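Long-range contact in geranyltranstransferase (Legionella pneumophila subsp. pneumophila, PDB 3LOM), which probably condenses isoprenyl diphosphates head to tail with the help of magnesium, making farnesyl diphosphate and perhaps geranylgeranyl diphosphate: residues 54-67 with 192-204. Sequence-based numbering, arbitrary orientation.
With PO4 (phosphate ion), chain C.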
# COMPACT_ATOMS: atom_id res chain seq x y z
N ARG A 54 -16.24 9.22 -4.38
CA ARG A 54 -15.92 7.83 -4.76
C ARG A 54 -16.80 6.72 -4.12
O ARG A 54 -17.26 5.84 -4.86
CB ARG A 54 -14.42 7.53 -4.63
CG ARG A 54 -13.57 8.23 -5.67
CD ARG A 54 -12.18 8.56 -5.13
NE ARG A 54 -11.44 9.46 -6.03
CZ ARG A 54 -11.53 10.79 -6.01
NH1 ARG A 54 -10.81 11.51 -6.87
NH2 ARG A 54 -12.32 11.40 -5.15
N PRO A 55 -17.04 6.75 -2.78
CA PRO A 55 -17.97 5.76 -2.22
C PRO A 55 -19.39 5.82 -2.77
O PRO A 55 -20.00 4.78 -2.98
CB PRO A 55 -18.01 6.12 -0.73
CG PRO A 55 -16.71 6.67 -0.48
CD PRO A 55 -16.34 7.46 -1.70
N ILE A 56 -19.90 7.03 -3.01
CA ILE A 56 -21.22 7.24 -3.57
C ILE A 56 -21.34 6.61 -4.97
O ILE A 56 -22.32 5.91 -5.25
CB ILE A 56 -21.59 8.74 -3.64
CG1 ILE A 56 -21.52 9.37 -2.24
CG2 ILE A 56 -22.99 8.93 -4.23
CD1 ILE A 56 -21.48 10.90 -2.23
N LEU A 57 -20.33 6.84 -5.81
CA LEU A 57 -20.28 6.27 -7.16
C LEU A 57 -20.28 4.75 -7.12
O LEU A 57 -20.97 4.12 -7.91
CB LEU A 57 -19.06 6.77 -7.93
CG LEU A 57 -19.04 8.26 -8.30
CD1 LEU A 57 -17.63 8.68 -8.70
CD2 LEU A 57 -20.05 8.59 -9.39
N VAL A 58 -19.52 4.18 -6.18
CA VAL A 58 -19.57 2.74 -5.89
C VAL A 58 -20.98 2.25 -5.53
O VAL A 58 -21.43 1.22 -6.04
CB VAL A 58 -18.57 2.38 -4.76
CG1 VAL A 58 -18.81 0.99 -4.19
CG2 VAL A 58 -17.18 2.48 -5.29
N TYR A 59 -21.68 3.00 -4.68
CA TYR A 59 -23.03 2.64 -4.25
C TYR A 59 -24.03 2.72 -5.40
O TYR A 59 -24.83 1.81 -5.59
CB TYR A 59 -23.51 3.50 -3.08
CG TYR A 59 -22.89 3.12 -1.75
CD1 TYR A 59 -22.97 1.81 -1.28
CD2 TYR A 59 -22.26 4.07 -0.95
CE1 TYR A 59 -22.42 1.44 -0.06
CE2 TYR A 59 -21.70 3.71 0.28
CZ TYR A 59 -21.78 2.40 0.71
OH TYR A 59 -21.24 2.04 1.92
N LEU A 60 -23.96 3.81 -6.16
CA LEU A 60 -24.89 4.06 -7.26
C LEU A 60 -24.68 3.16 -8.47
O LEU A 60 -25.65 2.71 -9.09
CB LEU A 60 -24.85 5.53 -7.66
CG LEU A 60 -25.43 6.50 -6.63
CD1 LEU A 60 -25.46 7.91 -7.16
CD2 LEU A 60 -26.83 6.05 -6.23
N ALA A 61 -23.42 2.88 -8.80
CA ALA A 61 -23.08 1.95 -9.87
C ALA A 61 -23.38 0.51 -9.45
O ALA A 61 -23.75 -0.31 -10.29
CB ALA A 61 -21.61 2.08 -10.27
N GLY A 62 -23.20 0.23 -8.16
CA GLY A 62 -23.49 -1.09 -7.61
C GLY A 62 -24.97 -1.43 -7.60
O GLY A 62 -25.35 -2.59 -7.76
N ASP A 63 -25.80 -0.41 -7.42
CA ASP A 63 -27.26 -0.53 -7.49
C ASP A 63 -27.72 -0.86 -8.90
O ASP A 63 -28.63 -1.67 -9.08
CB ASP A 63 -27.93 0.77 -7.04
CG ASP A 63 -28.29 0.76 -5.57
OD1 ASP A 63 -27.86 -0.16 -4.84
OD2 ASP A 63 -29.01 1.68 -5.14
N LEU A 64 -27.09 -0.22 -9.89
CA LEU A 64 -27.45 -0.39 -11.30
C LEU A 64 -27.34 -1.83 -11.78
O LEU A 64 -28.17 -2.28 -12.57
CB LEU A 64 -26.59 0.53 -12.18
CG LEU A 64 -26.93 2.02 -12.12
CD1 LEU A 64 -25.83 2.85 -12.78
CD2 LEU A 64 -28.27 2.29 -12.77
N ILE A 65 -26.33 -2.54 -11.29
CA ILE A 65 -26.21 -3.97 -11.58
C ILE A 65 -26.57 -4.86 -10.38
O ILE A 65 -26.20 -6.04 -10.32
CB ILE A 65 -24.82 -4.35 -12.19
CG1 ILE A 65 -23.67 -4.06 -11.22
CG2 ILE A 65 -24.62 -3.62 -13.52
CD1 ILE A 65 -22.34 -4.64 -11.66
N ASP A 66 -27.31 -4.26 -9.43
CA ASP A 66 -27.93 -4.97 -8.30
C ASP A 66 -27.01 -5.88 -7.46
O ASP A 66 -27.39 -6.99 -7.09
CB ASP A 66 -29.17 -5.75 -8.76
CG ASP A 66 -30.20 -4.87 -9.45
OD1 ASP A 66 -30.59 -5.20 -10.58
OD2 ASP A 66 -30.61 -3.84 -8.86
N VAL A 67 -25.80 -5.40 -7.17
CA VAL A 67 -24.89 -6.17 -6.32
C VAL A 67 -25.17 -5.88 -4.84
O VAL A 67 -25.70 -4.81 -4.50
CB VAL A 67 -23.38 -5.98 -6.73
CG1 VAL A 67 -22.90 -4.59 -6.43
CG2 VAL A 67 -22.49 -7.04 -6.09
N LEU A 192 -8.40 5.89 -10.75
CA LEU A 192 -9.01 5.60 -9.45
C LEU A 192 -10.53 5.78 -9.50
O LEU A 192 -11.26 4.95 -8.98
CB LEU A 192 -8.39 6.42 -8.32
CG LEU A 192 -8.61 5.87 -6.90
CD1 LEU A 192 -7.85 4.55 -6.71
CD2 LEU A 192 -8.23 6.89 -5.82
N ILE A 193 -10.98 6.88 -10.11
CA ILE A 193 -12.41 7.09 -10.39
C ILE A 193 -13.01 5.96 -11.24
O ILE A 193 -14.12 5.49 -10.96
CB ILE A 193 -12.66 8.48 -11.02
CG1 ILE A 193 -12.46 9.56 -9.94
CG2 ILE A 193 -14.06 8.57 -11.61
CD1 ILE A 193 -12.19 10.95 -10.47
N LEU A 194 -12.25 5.52 -12.24
CA LEU A 194 -12.64 4.39 -13.09
C LEU A 194 -12.74 3.09 -12.29
O LEU A 194 -13.63 2.27 -12.54
CB LEU A 194 -11.64 4.23 -14.24
CG LEU A 194 -12.09 3.77 -15.63
CD1 LEU A 194 -13.34 4.51 -16.09
CD2 LEU A 194 -10.94 3.97 -16.62
N ALA A 195 -11.83 2.92 -11.33
CA ALA A 195 -11.83 1.77 -10.42
C ALA A 195 -13.15 1.58 -9.62
O ALA A 195 -13.48 0.45 -9.27
CB ALA A 195 -10.64 1.82 -9.48
N CYS A 196 -13.88 2.66 -9.36
CA CYS A 196 -15.20 2.58 -8.70
C CYS A 196 -16.15 1.70 -9.47
O CYS A 196 -16.83 0.84 -8.91
CB CYS A 196 -15.84 3.96 -8.56
SG CYS A 196 -14.88 5.17 -7.64
N PHE A 197 -16.17 1.91 -10.78
CA PHE A 197 -17.03 1.17 -11.69
C PHE A 197 -16.44 -0.21 -11.98
O PHE A 197 -17.18 -1.19 -12.02
CB PHE A 197 -17.24 2.00 -12.96
CG PHE A 197 -17.69 3.41 -12.69
CD1 PHE A 197 -19.03 3.72 -12.53
CD2 PHE A 197 -16.75 4.44 -12.56
CE1 PHE A 197 -19.44 5.02 -12.27
CE2 PHE A 197 -17.15 5.74 -12.28
CZ PHE A 197 -18.50 6.03 -12.14
N GLU A 198 -15.12 -0.28 -12.11
CA GLU A 198 -14.46 -1.55 -12.44
C GLU A 198 -14.45 -2.57 -11.30
O GLU A 198 -14.58 -3.77 -11.56
CB GLU A 198 -13.03 -1.31 -12.94
CG GLU A 198 -12.92 -0.58 -14.28
CD GLU A 198 -13.11 -1.49 -15.49
OE1 GLU A 198 -13.20 -2.73 -15.34
OE2 GLU A 198 -13.17 -0.95 -16.61
N MET A 199 -14.28 -2.11 -10.06
CA MET A 199 -14.36 -3.01 -8.89
C MET A 199 -15.79 -3.53 -8.69
O MET A 199 -15.99 -4.69 -8.32
CB MET A 199 -13.84 -2.33 -7.61
CG MET A 199 -12.31 -2.35 -7.47
SD MET A 199 -11.65 -1.52 -6.00
CE MET A 199 -12.20 0.07 -6.36
N VAL A 200 -16.77 -2.67 -8.97
CA VAL A 200 -18.19 -3.03 -8.96
C VAL A 200 -18.50 -4.09 -10.02
O VAL A 200 -19.23 -5.05 -9.75
CB VAL A 200 -19.09 -1.74 -9.08
CG1 VAL A 200 -20.45 -2.03 -9.71
CG2 VAL A 200 -19.29 -1.10 -7.71
N LEU A 201 -17.91 -3.94 -11.21
CA LEU A 201 -18.08 -4.89 -12.32
C LEU A 201 -17.46 -6.26 -12.05
O LEU A 201 -17.98 -7.27 -12.51
CB LEU A 201 -17.53 -4.31 -13.62
CG LEU A 201 -18.41 -3.27 -14.32
CD1 LEU A 201 -17.60 -2.49 -15.34
CD2 LEU A 201 -19.64 -3.92 -14.98
N ALA A 202 -16.36 -6.28 -11.30
CA ALA A 202 -15.68 -7.54 -10.99
C ALA A 202 -16.40 -8.37 -9.91
O ALA A 202 -15.96 -9.47 -9.57
CB ALA A 202 -14.23 -7.27 -10.60
N ALA A 203 -17.51 -7.84 -9.39
CA ALA A 203 -18.37 -8.57 -8.45
C ALA A 203 -19.28 -9.59 -9.13
O ALA A 203 -19.78 -10.51 -8.48
CB ALA A 203 -19.18 -7.60 -7.62
N GLN A 204 -19.51 -9.42 -10.44
CA GLN A 204 -20.39 -10.32 -11.19
C GLN A 204 -19.62 -11.22 -12.16
O GLN A 204 -18.56 -10.84 -12.67
CB GLN A 204 -21.48 -9.54 -11.95
CG GLN A 204 -21.98 -8.27 -11.28
CD GLN A 204 -22.98 -8.52 -10.17
OE1 GLN A 204 -22.62 -8.94 -9.06
NE2 GLN A 204 -24.25 -8.23 -10.44
P PO4 C . -13.56 14.40 -2.90
O1 PO4 C . -14.12 15.76 -3.21
O2 PO4 C . -12.72 14.48 -1.64
O3 PO4 C . -14.69 13.42 -2.69
O4 PO4 C . -12.71 13.95 -4.06
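Val200 and Cys196 press against Val58 where helices 53-64 and 178-201 run side by side in the all-helical isoprenoid synthase fold, a worked example of close helix pairing in which Gly62 and Ala61 offer a low surface to Val200 and Phe197. The axes of 54-64 and 192-201 cross at -33° and come within 8.8 Å. Val200 is the wedge: with CG1 anti to the backbone N (chi1 153°), that methyl lies against Gly62 CA at 3.8 Å and also meets Ile65 CD1, while CG2 rests 3.6 Å from Val58 O. Beside it, Ala61 CB touches Phe197 CD1 obliquely at 3.8 Å, and Leu57 CD2 reaches CZ of the same ring. Leu79 of helix 69-91 covers both helices, touching Val58 and Met199.

The packing is more open to solvent where a Schellman motif, with Asp66 as C-prime residue, closes helix 53-64. Partly exposed Ile65 puts CD1 3.7 Å from Gln204 CG, and Gln204 NE2 lies 2.9 Å from Ile65 O without hydrogen-bond geometry; buried Val67 still packs CG2 on Ala203 CB at 3.7 Å. At the other end, Arg54 lays NE near Leu192 CD2 and NH1 near Ile193 CD1, while NH2 donates to O4 of a phosphate, probably from crystallisation, at 2.8 Å and 145°.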